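Local coordinates for long form D7clu1 salivary protein (Culex quinquefasciatus, PDB 6V4C) that binds and sequesters host ATP, ADP and related adenine compounds, so inhibiting platelet aggregation and haemostasis while the mosquito feeds on blood, at residues A12-E15 and A16-M19; N265-Y268 and R269-A273; S4-P8 and E9-F13; C51-A55 and L56-D60. All blocks are in the same frame, centred on the assembly; numbering follows the deposited sequence.

Interaction 1 of 4, residues A12-E15 and A16-M19; sequences AFEE and AKCM. With ADP (adenosine-5'-diphosphate), chain B; EDO (1,2-ethanediol), chain J.
Ala-12 to Glu-15 hand their carbonyls to Ala-16 to Met-19 in a regular alpha-helical turn of helix 8-22, in the N-terminal odorant-binding-protein-like (PBP/GOBP) unit. Four successive i to i+4 bonds satisfy the oxygens; those of Ala-12 and Glu-15 lie 3.0 Å from Ala-16 N and Met-19 N, respectively.

The side chains find their partners in different directions. The charged ends of Glu-14 and Lys-17 do not touch, 5.0 Å separating OE1 from NZ: a water donates to Glu-14 OE1 at 3.2 Å and accepts only a weak bond from Lys-17 NZ. The extended lysine chain, CG anti to the backbone N (chi1 -178°), also brings NZ to an ethanediol, probably from the crystallisation liquor, for a second weak bond. That molecule lies at the edge of the Phe-13 ring, which has an edge-to-face contact with Tyr-266 and a cation-pi contact with Arg-192. The extended side chain of Glu-15 ends at Trp-36, whose NE1 donates to OE1, while Cys-18 is disulfide-bonded to Cys-51. On the nucleotide side Ala-12 offers its methyl group, CB lying 3.5 Å from C8 of the ADP adenine.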
loop_
_atom_site.group_PDB
_atom_site.type_symbol
_atom_site.label_atom_id
_atom_site.label_comp_id
_atom_site.label_asym_id
_atom_site.label_seq_id
_atom_site.Cartn_x
_atom_site.Cartn_y
_atom_site.Cartn_z
ATOM N N ALA A 12 0.931 -2.833 -5.756
ATOM C CA ALA A 12 -0.248 -3.461 -5.168
ATOM C C ALA A 12 -0.802 -2.633 -4.016
ATOM O O ALA A 12 -2.024 -2.516 -3.857
ATOM C CB ALA A 12 0.085 -4.881 -4.711
ATOM N N PHE A 13 0.079 -2.043 -3.205
ATOM C CA PHE A 13 -0.381 -1.157 -2.141
ATOM C C PHE A 13 -1.149 0.033 -2.705
ATOM O O PHE A 13 -2.228 0.380 -2.208
ATOM C CB PHE A 13 0.803 -0.676 -1.302
ATOM C CG PHE A 13 0.402 0.138 -0.096
ATOM C CD1 PHE A 13 0.230 1.512 -0.187
ATOM C CD2 PHE A 13 0.196 -0.478 1.129
ATOM C CE1 PHE A 13 -0.142 2.254 0.918
ATOM C CE2 PHE A 13 -0.174 0.260 2.239
ATOM C CZ PHE A 13 -0.343 1.627 2.132
ATOM N N GLU A 14 -0.608 0.675 -3.742
ATOM C CA GLU A 14 -1.262 1.859 -4.287
ATOM C C GLU A 14 -2.552 1.501 -5.015
ATOM O O GLU A 14 -3.545 2.232 -4.920
ATOM C CB GLU A 14 -0.305 2.623 -5.202
ATOM C CG GLU A 14 0.962 3.113 -4.506
ATOM C CD GLU A 14 0.693 4.142 -3.418
ATOM O OE1 GLU A 14 -0.371 4.798 -3.453
ATOM O OE2 GLU A 14 1.554 4.298 -2.527
ATOM N N GLU A 15 -2.561 0.381 -5.742
ATOM C CA GLU A 15 -3.777 -0.039 -6.435
ATOM C C GLU A 15 -4.911 -0.290 -5.449
ATOM O O GLU A 15 -6.041 0.166 -5.658
ATOM C CB GLU A 15 -3.514 -1.297 -7.267
ATOM C CG GLU A 15 -4.754 -1.800 -8.004
ATOM C CD GLU A 15 -4.614 -3.228 -8.506
ATOM O OE1 GLU A 15 -4.557 -3.428 -9.740
ATOM O OE2 GLU A 15 -4.557 -4.149 -7.663
ATOM N N ALA A 16 -4.619 -1.011 -4.363
ATOM C CA ALA A 16 -5.647 -1.321 -3.375
ATOM C C ALA A 16 -6.183 -0.055 -2.719
ATOM O O ALA A 16 -7.383 0.047 -2.438
ATOM C CB ALA A 16 -5.083 -2.277 -2.323
ATOM N N LYS A 17 -5.306 0.917 -2.460
ATOM C CA LYS A 17 -5.750 2.169 -1.852
ATOM C C LYS A 17 -6.718 2.916 -2.763
ATOM O O LYS A 17 -7.729 3.458 -2.298
ATOM C CB LYS A 17 -4.543 3.042 -1.515
ATOM C CG LYS A 17 -4.892 4.340 -0.824
ATOM C CD LYS A 17 -3.658 5.207 -0.658
ATOM C CE LYS A 17 -4.025 6.596 -0.159
ATOM N NZ LYS A 17 -2.814 7.430 0.066
ATOM N N CYS A 18 -6.425 2.959 -4.065
ATOM C CA CYS A 18 -7.346 3.597 -5.002
ATOM C C CYS A 18 -8.667 2.845 -5.074
ATOM O O CYS A 18 -9.737 3.461 -5.117
ATOM C CB CYS A 18 -6.718 3.695 -6.392
ATOM S SG CYS A 18 -5.466 4.976 -6.574
ATOM N N MET A 19 -8.611 1.509 -5.083
ATOM C CA MET A 19 -9.837 0.721 -5.141
ATOM C C MET A 19 -10.701 0.953 -3.909
ATOM O O MET A 19 -11.925 1.090 -4.018
ATOM C CB MET A 19 -9.502 -0.763 -5.292
ATOM C CG MET A 19 -8.758 -1.119 -6.570
ATOM S SD MET A 19 -8.688 -2.900 -6.815
ATOM C CE MET A 19 -10.430 -3.276 -6.665
HETATM P PB ADP B . -3.762 -13.647 -7.553
HETATM O O1B ADP B . -3.033 -14.787 -7.811
HETATM O O2B ADP B . -5.151 -13.783 -7.776
HETATM O O3B ADP B . -3.269 -12.564 -8.232
HETATM P PA ADP B . -5.033 -13.432 -4.948
HETATM O O1A ADP B . -5.330 -14.656 -4.146
HETATM O O2A ADP B . -6.194 -13.033 -5.650
HETATM O O3A ADP B . -3.880 -13.623 -5.957
HETATM O "O5'" ADP B . -4.359 -12.188 -4.381
HETATM C "C5'" ADP B . -3.971 -11.100 -5.190
HETATM C "C4'" ADP B . -3.842 -9.822 -4.392
HETATM O "O4'" ADP B . -2.577 -9.706 -3.792
HETATM C "C3'" ADP B . -3.840 -8.516 -5.152
HETATM O "O3'" ADP B . -5.122 -8.051 -5.419
HETATM C "C2'" ADP B . -3.000 -7.554 -4.317
HETATM O "O2'" ADP B . -3.802 -6.699 -3.621
HETATM C "C1'" ADP B . -2.397 -8.451 -3.287
HETATM N N9 ADP B . -0.997 -8.271 -3.064
HETATM C C8 ADP B . -0.065 -8.341 -3.998
HETATM N N7 ADP B . 1.117 -8.197 -3.562
HETATM C C5 ADP B . 0.978 -8.004 -2.242
HETATM C C6 ADP B . 1.878 -7.788 -1.205
HETATM N N6 ADP B . 3.156 -7.710 -1.342
HETATM N N1 ADP B . 1.402 -7.627 0.005
HETATM C C2 ADP B . 0.118 -7.672 0.179
HETATM N N3 ADP B . -0.800 -7.884 -0.694
HETATM C C4 ADP B . -0.330 -8.051 -1.909
HETATM C C1 EDO J . -2.168 5.081 2.512
HETATM O O1 EDO J . -2.224 4.308 3.709
HETATM C C2 EDO J . -1.021 6.085 2.578
HETATM O O2 EDO J . -0.271 6.095 1.357
HETATM O O HOH W 1 -0.842 7.815 -2.572
#

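Interaction 2 of 4, residues N265-Y268 and R269-A273; sequences NYSY and RLREA. With ADP (adenosine-5'-diphosphate), chain B.
With chi1 of -172°, Asn-265 sets its amide over the turn that it begins, where OD1 can accept from Ser-267 N; chi1 of -50° at Ser-267 places OG beside its backbone N and against the ribose of ADP. Asn-265 to Tyr-268 form a type I beta turn closed by Tyr-268 N on Asn-265 O at 2.9 Å. The bond from Ser-267 N to Asn-265 OD1, 3.1 Å long and in the plane of the amide, makes an Asx turn that fixes the rotation of the group and leaves ND2 facing the nucleotide, where it gives a weak bond to O5'. A short 3-10 turn follows, with Leu-270 N bonded to Ser-267 O at 3.0 Å.

The guanidinium of Arg-271 is modelled with one face over Ser-267 O and its edge toward Asn-265 OD1. Its exact placement is doubtful, because NH2 is implausibly close to Ser-267 CB and has no polar partner.

This tight reversal builds one wall of the ADP pocket. Tyr-266 N donates to adenine N3 at 3.0 Å, and the tyrosine ring lies under the base, C2 standing 3.3 Å above the ring centre. Ser-267 OG approaches the ribose hydroxyls and is hydrogen-bonded to O3', though the modelled separation is very short.

The segment follows helix 249-263, against which Tyr-268 and Arg-269 rest; Tyr-266 packs on Ala-16 of helix 8-22, and Leu-270 wedges between that helix and Met-34 of helix 27-34.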
loop_
_atom_site.group_PDB
_atom_site.type_symbol
_atom_site.label_atom_id
_atom_site.label_comp_id
_atom_site.label_asym_id
_atom_site.label_seq_id
_atom_site.Cartn_x
_atom_site.Cartn_y
_atom_site.Cartn_z
ATOM N N ASN A 265 -2.693 -9.323 2.536
ATOM C CA ASN A 265 -3.253 -9.243 1.189
ATOM C C ASN A 265 -4.014 -7.928 1.105
ATOM O O ASN A 265 -5.088 -7.794 1.700
ATOM C CB ASN A 265 -4.172 -10.429 0.913
ATOM C CG ASN A 265 -4.615 -10.497 -0.536
ATOM O OD1 ASN A 265 -4.975 -9.486 -1.138
ATOM N ND2 ASN A 265 -4.581 -11.695 -1.108
ATOM N N TYR A 266 -3.466 -6.968 0.355
ATOM C CA TYR A 266 -3.991 -5.606 0.368
ATOM C C TYR A 266 -5.419 -5.505 -0.159
ATOM O O TYR A 266 -6.081 -4.491 0.084
ATOM C CB TYR A 266 -3.061 -4.672 -0.411
ATOM C CG TYR A 266 -1.679 -4.546 0.187
ATOM C CD1 TYR A 266 -1.494 -4.523 1.565
ATOM C CD2 TYR A 266 -0.556 -4.457 -0.626
ATOM C CE1 TYR A 266 -0.228 -4.410 2.118
ATOM C CE2 TYR A 266 0.713 -4.345 -0.084
ATOM C CZ TYR A 266 0.870 -4.323 1.289
ATOM O OH TYR A 266 2.127 -4.209 1.834
ATOM N N SER A 267 -5.908 -6.522 -0.866
ATOM C CA SER A 267 -7.279 -6.545 -1.367
ATOM C C SER A 267 -8.281 -7.037 -0.331
ATOM O O SER A 267 -9.440 -7.278 -0.684
ATOM C CB SER A 267 -7.368 -7.432 -2.613
ATOM O OG SER A 267 -6.375 -7.089 -3.559
ATOM N N TYR A 268 -7.852 -7.176 0.927
ATOM C CA TYR A 268 -8.664 -7.815 1.962
ATOM C C TYR A 268 -10.049 -7.182 2.070
ATOM O O TYR A 268 -11.069 -7.877 2.000
ATOM C CB TYR A 268 -7.917 -7.728 3.295
ATOM C CG TYR A 268 -8.501 -8.542 4.429
ATOM C CD1 TYR A 268 -8.199 -9.889 4.571
ATOM C CD2 TYR A 268 -9.326 -7.952 5.380
ATOM C CE1 TYR A 268 -8.718 -10.634 5.616
ATOM C CE2 TYR A 268 -9.849 -8.689 6.430
ATOM C CZ TYR A 268 -9.540 -10.028 6.542
ATOM O OH TYR A 268 -10.057 -10.767 7.583
ATOM N N ARG A 269 -10.105 -5.861 2.235
ATOM C CA ARG A 269 -11.387 -5.194 2.433
ATOM C C ARG A 269 -12.239 -5.132 1.171
ATOM O O ARG A 269 -13.418 -4.771 1.262
ATOM C CB ARG A 269 -11.176 -3.787 2.989
ATOM C CG ARG A 269 -10.631 -3.766 4.401
ATOM C CD ARG A 269 -10.311 -2.353 4.836
ATOM N NE ARG A 269 -11.511 -1.574 5.116
ATOM C CZ ARG A 269 -11.537 -0.246 5.175
ATOM N NH1 ARG A 269 -10.429 0.451 4.954
ATOM N NH2 ARG A 269 -12.673 0.385 5.441
ATOM N N LEU A 270 -11.684 -5.473 0.010
ATOM C CA LEU A 270 -12.431 -5.409 -1.239
ATOM C C LEU A 270 -13.176 -6.698 -1.562
ATOM O O LEU A 270 -14.016 -6.699 -2.468
ATOM C CB LEU A 270 -11.503 -5.012 -2.388
ATOM C CG LEU A 270 -10.807 -3.668 -2.165
ATOM C CD1 LEU A 270 -9.604 -3.533 -3.075
ATOM C CD2 LEU A 270 -11.782 -2.520 -2.381
ATOM N N ARG A 271 -12.951 -7.748 -0.834
ATOM C CA ARG A 271 -13.825 -8.903 -0.971
ATOM C C ARG A 271 -14.915 -8.722 0.039
ATOM O O ARG A 271 -14.677 -8.300 1.049
ATOM C CB ARG A 271 -13.195 -10.208 -0.627
ATOM C CG ARG A 271 -11.796 -10.237 -1.127
ATOM C CD ARG A 271 -11.805 -10.934 -2.370
ATOM N NE ARG A 271 -10.535 -10.453 -2.723
ATOM C CZ ARG A 271 -9.409 -10.659 -2.103
ATOM N NH1 ARG A 271 -9.309 -11.326 -1.007
ATOM N NH2 ARG A 271 -8.331 -10.209 -2.616
ATOM N N GLU A 272 -16.069 -9.250 -0.247
ATOM C CA GLU A 272 -17.260 -8.912 0.529
ATOM C C GLU A 272 -17.255 -9.572 1.904
ATOM O O GLU A 272 -17.706 -8.972 2.888
ATOM C CB GLU A 272 -18.524 -9.279 -0.247
ATOM C CG GLU A 272 -19.779 -8.628 0.299
ATOM C CD GLU A 272 -21.045 -9.304 -0.182
ATOM O OE1 GLU A 272 -21.896 -9.642 0.669
ATOM O OE2 GLU A 272 -21.187 -9.502 -1.407
ATOM N N ALA A 273 -16.761 -10.811 1.994
ATOM C CA ALA A 273 -16.813 -11.543 3.256
ATOM C C ALA A 273 -15.873 -10.970 4.308
ATOM O O ALA A 273 -16.100 -11.177 5.506
ATOM C CB ALA A 273 -16.504 -13.023 3.042
HETATM P PB ADP B . -3.762 -13.647 -7.553
HETATM O O1B ADP B . -3.033 -14.787 -7.811
HETATM O O2B ADP B . -5.151 -13.783 -7.776
HETATM O O3B ADP B . -3.269 -12.564 -8.232
HETATM P PA ADP B . -5.033 -13.432 -4.948
HETATM O O1A ADP B . -5.330 -14.656 -4.146
HETATM O O2A ADP B . -6.194 -13.033 -5.650
HETATM O O3A ADP B . -3.880 -13.623 -5.957
HETATM O "O5'" ADP B . -4.359 -12.188 -4.381
HETATM C "C5'" ADP B . -3.971 -11.100 -5.190
HETATM C "C4'" ADP B . -3.842 -9.822 -4.392
HETATM O "O4'" ADP B . -2.577 -9.706 -3.792
HETATM C "C3'" ADP B . -3.840 -8.516 -5.152
HETATM O "O3'" ADP B . -5.122 -8.051 -5.419
HETATM C "C2'" ADP B . -3.000 -7.554 -4.317
HETATM O "O2'" ADP B . -3.802 -6.699 -3.621
HETATM C "C1'" ADP B . -2.397 -8.451 -3.287
HETATM N N9 ADP B . -0.997 -8.271 -3.064
HETATM C C8 ADP B . -0.065 -8.341 -3.998
HETATM N N7 ADP B . 1.117 -8.197 -3.562
HETATM C C5 ADP B . 0.978 -8.004 -2.242
HETATM C C6 ADP B . 1.878 -7.788 -1.205
HETATM N N6 ADP B . 3.156 -7.710 -1.342
HETATM N N1 ADP B . 1.402 -7.627 0.005
HETATM C C2 ADP B . 0.118 -7.672 0.179
HETATM N N3 ADP B . -0.800 -7.884 -0.694
HETATM C C4 ADP B . -0.330 -8.051 -1.909
#

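Interaction 3 of 4, residues S4-P8 and E9-F13; sequences SPMDP and EEVAF. With ADP (adenosine-5'-diphosphate), chain B.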
loop_
_atom_site.group_PDB
_atom_site.type_symbol
_atom_site.label_atom_id
_atom_site.label_comp_id
_atom_site.label_asym_id
_atom_site.label_seq_id
_atom_site.Cartn_x
_atom_site.Cartn_y
_atom_site.Cartn_z
ATOM N N SER A 4 9.652 7.417 -8.540
ATOM C CA SER A 4 10.707 6.508 -8.969
ATOM C C SER A 4 10.070 5.155 -9.261
ATOM O O SER A 4 8.918 4.924 -8.865
ATOM C CB SER A 4 11.775 6.401 -7.878
ATOM O OG SER A 4 11.194 6.078 -6.627
ATOM N N PRO A 5 10.755 4.248 -9.963
ATOM C CA PRO A 5 10.160 2.936 -10.251
ATOM C C PRO A 5 9.705 2.227 -8.982
ATOM O O PRO A 5 10.312 2.354 -7.917
ATOM C CB PRO A 5 11.300 2.175 -10.934
ATOM C CG PRO A 5 12.095 3.244 -11.596
ATOM C CD PRO A 5 12.039 4.430 -10.668
ATOM N N MET A 6 8.614 1.478 -9.114
ATOM C CA MET A 6 7.954 0.839 -7.986
ATOM C C MET A 6 8.027 -0.673 -8.135
ATOM O O MET A 6 7.862 -1.207 -9.239
ATOM C CB MET A 6 6.487 1.268 -7.914
ATOM C CG MET A 6 6.267 2.752 -8.141
ATOM S SD MET A 6 4.523 3.205 -8.150
ATOM C CE MET A 6 4.111 2.996 -6.421
ATOM N N ASP A 7 8.274 -1.356 -7.022
ATOM C CA ASP A 7 8.289 -2.812 -6.990
ATOM C C ASP A 7 6.854 -3.335 -6.935
ATOM O O ASP A 7 5.911 -2.553 -6.784
ATOM C CB ASP A 7 9.220 -3.289 -5.867
ATOM C CG ASP A 7 8.654 -3.076 -4.464
ATOM O OD1 ASP A 7 7.423 -3.064 -4.270
ATOM O OD2 ASP A 7 9.472 -2.934 -3.530
ATOM N N PRO A 8 6.640 -4.651 -7.073
ATOM C CA PRO A 8 5.253 -5.144 -7.118
ATOM C C PRO A 8 4.470 -4.903 -5.839
ATOM O O PRO A 8 3.241 -4.765 -5.902
ATOM C CB PRO A 8 5.408 -6.646 -7.414
ATOM C CG PRO A 8 6.791 -6.809 -7.923
ATOM C CD PRO A 8 7.601 -5.760 -7.226
ATOM N N GLU A 9 5.138 -4.856 -4.681
ATOM C CA GLU A 9 4.439 -4.573 -3.429
ATOM C C GLU A 9 3.954 -3.130 -3.382
ATOM O O GLU A 9 2.831 -2.857 -2.939
ATOM C CB GLU A 9 5.350 -4.879 -2.234
ATOM C CG GLU A 9 4.701 -4.674 -0.857
ATOM C CD GLU A 9 4.837 -3.250 -0.327
ATOM O OE1 GLU A 9 5.631 -2.464 -0.891
ATOM O OE2 GLU A 9 4.149 -2.922 0.662
ATOM N N GLU A 10 4.785 -2.209 -3.806
ATOM C CA GLU A 10 4.394 -0.804 -3.933
ATOM C C GLU A 10 3.227 -0.612 -4.890
ATOM O O GLU A 10 2.392 0.021 -4.565
ATOM C CB GLU A 10 5.541 0.057 -4.338
ATOM C CG GLU A 10 6.673 0.028 -3.439
ATOM C CD GLU A 10 7.858 0.809 -3.895
ATOM O OE1 GLU A 10 8.496 0.428 -4.700
ATOM O OE2 GLU A 10 8.049 1.775 -3.415
ATOM N N VAL A 11 3.199 -1.255 -6.028
ATOM C CA VAL A 11 2.055 -1.050 -6.926
ATOM C C VAL A 11 0.818 -1.655 -6.353
ATOM O O VAL A 11 -0.096 -1.077 -6.382
ATOM C CB VAL A 11 2.355 -1.556 -8.320
ATOM C CG1 VAL A 11 1.193 -1.388 -9.203
ATOM C CG2 VAL A 11 3.617 -1.019 -8.861
ATOM N N ALA A 12 0.931 -2.833 -5.756
ATOM C CA ALA A 12 -0.248 -3.461 -5.168
ATOM C C ALA A 12 -0.802 -2.633 -4.016
ATOM O O ALA A 12 -2.024 -2.516 -3.857
ATOM C CB ALA A 12 0.085 -4.881 -4.711
ATOM N N PHE A 13 0.079 -2.043 -3.205
ATOM C CA PHE A 13 -0.381 -1.157 -2.141
ATOM C C PHE A 13 -1.149 0.033 -2.705
ATOM O O PHE A 13 -2.228 0.380 -2.208
ATOM C CB PHE A 13 0.803 -0.676 -1.302
ATOM C CG PHE A 13 0.402 0.138 -0.096
ATOM C CD1 PHE A 13 0.230 1.512 -0.187
ATOM C CD2 PHE A 13 0.196 -0.478 1.129
ATOM C CE1 PHE A 13 -0.142 2.254 0.918
ATOM C CE2 PHE A 13 -0.174 0.260 2.239
ATOM C CZ PHE A 13 -0.343 1.627 2.132
HETATM P PB ADP B . -3.762 -13.647 -7.553
HETATM O O1B ADP B . -3.033 -14.787 -7.811
HETATM O O2B ADP B . -5.151 -13.783 -7.776
HETATM O O3B ADP B . -3.269 -12.564 -8.232
HETATM P PA ADP B . -5.033 -13.432 -4.948
HETATM O O1A ADP B . -5.330 -14.656 -4.146
HETATM O O2A ADP B . -6.194 -13.033 -5.650
HETATM O O3A ADP B . -3.880 -13.623 -5.957
HETATM O "O5'" ADP B . -4.359 -12.188 -4.381
HETATM C "C5'" ADP B . -3.971 -11.100 -5.190
HETATM C "C4'" ADP B . -3.842 -9.822 -4.392
HETATM O "O4'" ADP B . -2.577 -9.706 -3.792
HETATM C "C3'" ADP B . -3.840 -8.516 -5.152
HETATM O "O3'" ADP B . -5.122 -8.051 -5.419
HETATM C "C2'" ADP B . -3.000 -7.554 -4.317
HETATM O "O2'" ADP B . -3.802 -6.699 -3.621
HETATM C "C1'" ADP B . -2.397 -8.451 -3.287
HETATM N N9 ADP B . -0.997 -8.271 -3.064
HETATM C C8 ADP B . -0.065 -8.341 -3.998
HETATM N N7 ADP B . 1.117 -8.197 -3.562
HETATM C C5 ADP B . 0.978 -8.004 -2.242
HETATM C C6 ADP B . 1.878 -7.788 -1.205
HETATM N N6 ADP B . 3.156 -7.710 -1.342
HETATM N N1 ADP B . 1.402 -7.627 0.005
HETATM C C2 ADP B . 0.118 -7.672 0.179
HETATM N N3 ADP B . -0.800 -7.884 -0.694
HETATM C C4 ADP B . -0.330 -8.051 -1.909
HETATM O O HOH W 2 8.115 -2.686 -1.122
#
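A capping box closes the N terminus of helix 8-22, where Asp-7 at the N-cap and Glu-10 three residues on exchange backbone and side-chain bonds. Asp-7 OD1 takes the amide of Glu-10 at 2.8 Å, nearly straight at the hydrogen (172°) and almost in line with its own C-O bond. In return, Asp-7 N donates to Glu-10 OE1 at 2.9 Å, meeting the carboxylate on its anti side and somewhat out of its plane. Asp-7 can reach the helix end because chi1 (73°) places CG between the backbone N and the carbonyl carbon. The two side chains cross at about a right angle, and OD1 of Asp-7 comes within 3.7 Å of OE1 of Glu-10; the amides at the helix start probably ease this closeness of two acids.

One residue outside the box, Met-6 packs its CB against Val-11 CG2 at 3.8 Å. This apolar pair, spanning the residue before the N-cap and the fourth after it, is a hydrophobic staple. Between them the backbone settles into helical bonding, Val-11 N with Asp-7 O at 3.1 Å and Ala-12 N with Pro-8 O.

Glu-9 belongs to the ADP pocket. A water donates to both Asp-7 OD2 and Glu-9 OE1, while Glu-9 OE2 is held by Tyr-266 OH and by a salt bridge to Arg-192. The bend at chi2 (-88°) turns this carboxylate aside, and it is the methylene CG that faces the adenine amino group, 3.4 Å from N6.

Interaction 4 of 4, residues C51-A55 and L56-D60; sequences CLVEA and LGMYD
Val-53 and Met-58 face each other across a Schellman motif that ends helix 45-55 and starts the loop leading to helix 66-75. Backbone bonds define it. Met-58 N reaches back to Val-53 O at 2.7 Å, the six-to-one bond of the motif, and inside it Gly-57 N donates to Glu-54 O at 3.1 Å from far above that carbonyl's plane. Gly-57 makes the reversal with a positive phi of 74°, a conformation that favours a residue without a side chain. Val-53 O is gripped twice, since Tyr-59 N also donates to it, at 3.1 Å. Its two donors differ: that of Met-58 lies close to the line of the C=O bond, that of Tyr-59 well above the plane. The last regular helical bond runs from Leu-56 N to Leu-52 O.

Apolar packing joins the same residues. Val-53 CB meets Met-58 CB at 3.9 Å, the two side chains at about a right angle, and both also rest on Phe-111 of helix 104-117. Branch CG1 of the valine lies against Met-58 SD, and branch CG2 touches Tyr-59 CB at 3.7 Å. Leu-52 CG and Leu-56 CD1 make a looser pair one helical turn apart, and Leu-56 continues onto Val-11 of helix 8-22.

One contact is mixed, polar with aromatic. With CG anti to the backbone N (chi1 -172°), the Tyr-59 ring runs alongside Glu-54, pointing the same way, and takes the glutamate methylene CG at its edge, 3.9 Å from CD2.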
loop_
_atom_site.group_PDB
_atom_site.type_symbol
_atom_site.label_atom_id
_atom_site.label_comp_id
_atom_site.label_asym_id
_atom_site.label_seq_id
_atom_site.Cartn_x
_atom_site.Cartn_y
_atom_site.Cartn_z
ATOM N N CYS A 51 -7.012 8.171 -10.092
ATOM C CA CYS A 51 -6.255 7.807 -8.899
ATOM C C CYS A 51 -5.115 6.859 -9.245
ATOM O O CYS A 51 -3.977 7.049 -8.799
ATOM C CB CYS A 51 -7.196 7.152 -7.886
ATOM S SG CYS A 51 -6.471 6.725 -6.271
ATOM N N LEU A 52 -5.400 5.844 -10.067
ATOM C CA LEU A 52 -4.417 4.801 -10.340
ATOM C C LEU A 52 -3.224 5.333 -11.123
ATOM O O LEU A 52 -2.075 5.016 -10.795
ATOM C CB LEU A 52 -5.080 3.644 -11.085
ATOM C CG LEU A 52 -4.271 2.357 -11.217
ATOM C CD1 LEU A 52 -4.093 1.704 -9.855
ATOM C CD2 LEU A 52 -4.931 1.396 -12.195
ATOM N N VAL A 53 -3.469 6.142 -12.160
ATOM C CA VAL A 53 -2.368 6.601 -13.001
ATOM C C VAL A 53 -1.502 7.627 -12.280
ATOM O O VAL A 53 -0.290 7.695 -12.510
ATOM C CB VAL A 53 -2.870 7.109 -14.366
ATOM C CG1 VAL A 53 -3.545 5.981 -15.135
ATOM C CG2 VAL A 53 -3.817 8.287 -14.192
ATOM N N GLU A 54 -2.098 8.442 -11.406
ATOM C CA GLU A 54 -1.294 9.357 -10.603
ATOM C C GLU A 54 -0.475 8.598 -9.565
ATOM O O GLU A 54 0.720 8.869 -9.387
ATOM C CB GLU A 54 -2.193 10.400 -9.937
ATOM C CG GLU A 54 -2.981 11.267 -10.917
ATOM C CD GLU A 54 -3.818 12.331 -10.225
ATOM O OE1 GLU A 54 -3.626 13.530 -10.522
ATOM O OE2 GLU A 54 -4.667 11.970 -9.382
ATOM N N ALA A 55 -1.094 7.629 -8.887
ATOM C CA ALA A 55 -0.379 6.859 -7.874
ATOM C C ALA A 55 0.751 6.034 -8.478
ATOM O O ALA A 55 1.776 5.815 -7.822
ATOM C CB ALA A 55 -1.350 5.956 -7.117
ATOM N N LEU A 56 0.591 5.574 -9.716
ATOM C CA LEU A 56 1.619 4.794 -10.389
ATOM C C LEU A 56 2.606 5.659 -11.163
ATOM O O LEU A 56 3.469 5.117 -11.861
ATOM C CB LEU A 56 0.986 3.748 -11.315
ATOM C CG LEU A 56 0.043 2.736 -10.659
ATOM C CD1 LEU A 56 -0.216 1.556 -11.585
ATOM C CD2 LEU A 56 0.585 2.274 -9.319
ATOM N N GLY A 57 2.499 6.982 -11.057
ATOM C CA GLY A 57 3.429 7.856 -11.743
ATOM C C GLY A 57 3.227 7.961 -13.237
ATOM O O GLY A 57 4.127 8.424 -13.940
ATOM N N MET A 58 2.068 7.539 -13.748
ATOM C CA MET A 58 1.797 7.663 -15.174
ATOM C C MET A 58 1.306 9.050 -15.555
ATOM O O MET A 58 1.453 9.446 -16.715
ATOM C CB MET A 58 0.745 6.644 -15.614
ATOM C CG MET A 58 1.044 5.210 -15.232
ATOM S SD MET A 58 -0.205 4.083 -15.881
ATOM C CE MET A 58 0.614 3.472 -17.346
ATOM N N TYR A 59 0.729 9.794 -14.612
ATOM C CA TYR A 59 0.118 11.085 -14.892
ATOM C C TYR A 59 0.552 12.070 -13.820
ATOM O O TYR A 59 0.453 11.773 -12.625
ATOM C CB TYR A 59 -1.410 10.951 -14.895
ATOM C CG TYR A 59 -2.152 12.183 -15.353
ATOM C CD1 TYR A 59 -2.231 12.508 -16.701
ATOM C CD2 TYR A 59 -2.790 13.011 -14.440
ATOM C CE1 TYR A 59 -2.913 13.631 -17.125
ATOM C CE2 TYR A 59 -3.477 14.136 -14.856
ATOM C CZ TYR A 59 -3.535 14.441 -16.199
ATOM O OH TYR A 59 -4.216 15.560 -16.619
ATOM N N ASP A 60 1.033 13.239 -14.246
ATOM C CA ASP A 60 1.558 14.229 -13.313
ATOM C C ASP A 60 1.019 15.627 -13.597
ATOM O O ASP A 60 0.051 16.066 -12.967
#

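From the N terminus, interaction 3 starts helix 8-22 and runs straight into interaction 1, the two sharing Ala-12 and Phe-13. Interaction 4 comes next, where helix 45-55 turns back into its loop; interaction 2 lies far along the chain, after helix 249-263. All four are local, so none nests within or crosses another, and the ties between them are spatial. The disulfide Cys-18 to Cys-51 joins interaction 1 to interaction 4, and Val-11 and Met-6 of interaction 3 pack on Leu-56. On the nucleotide side, Tyr-266 of interaction 2 meets both Glu-9 and Ala-16, and interactions 1, 2 and 3 all touch ADP, whereas interactions 2 and 4 remain apart.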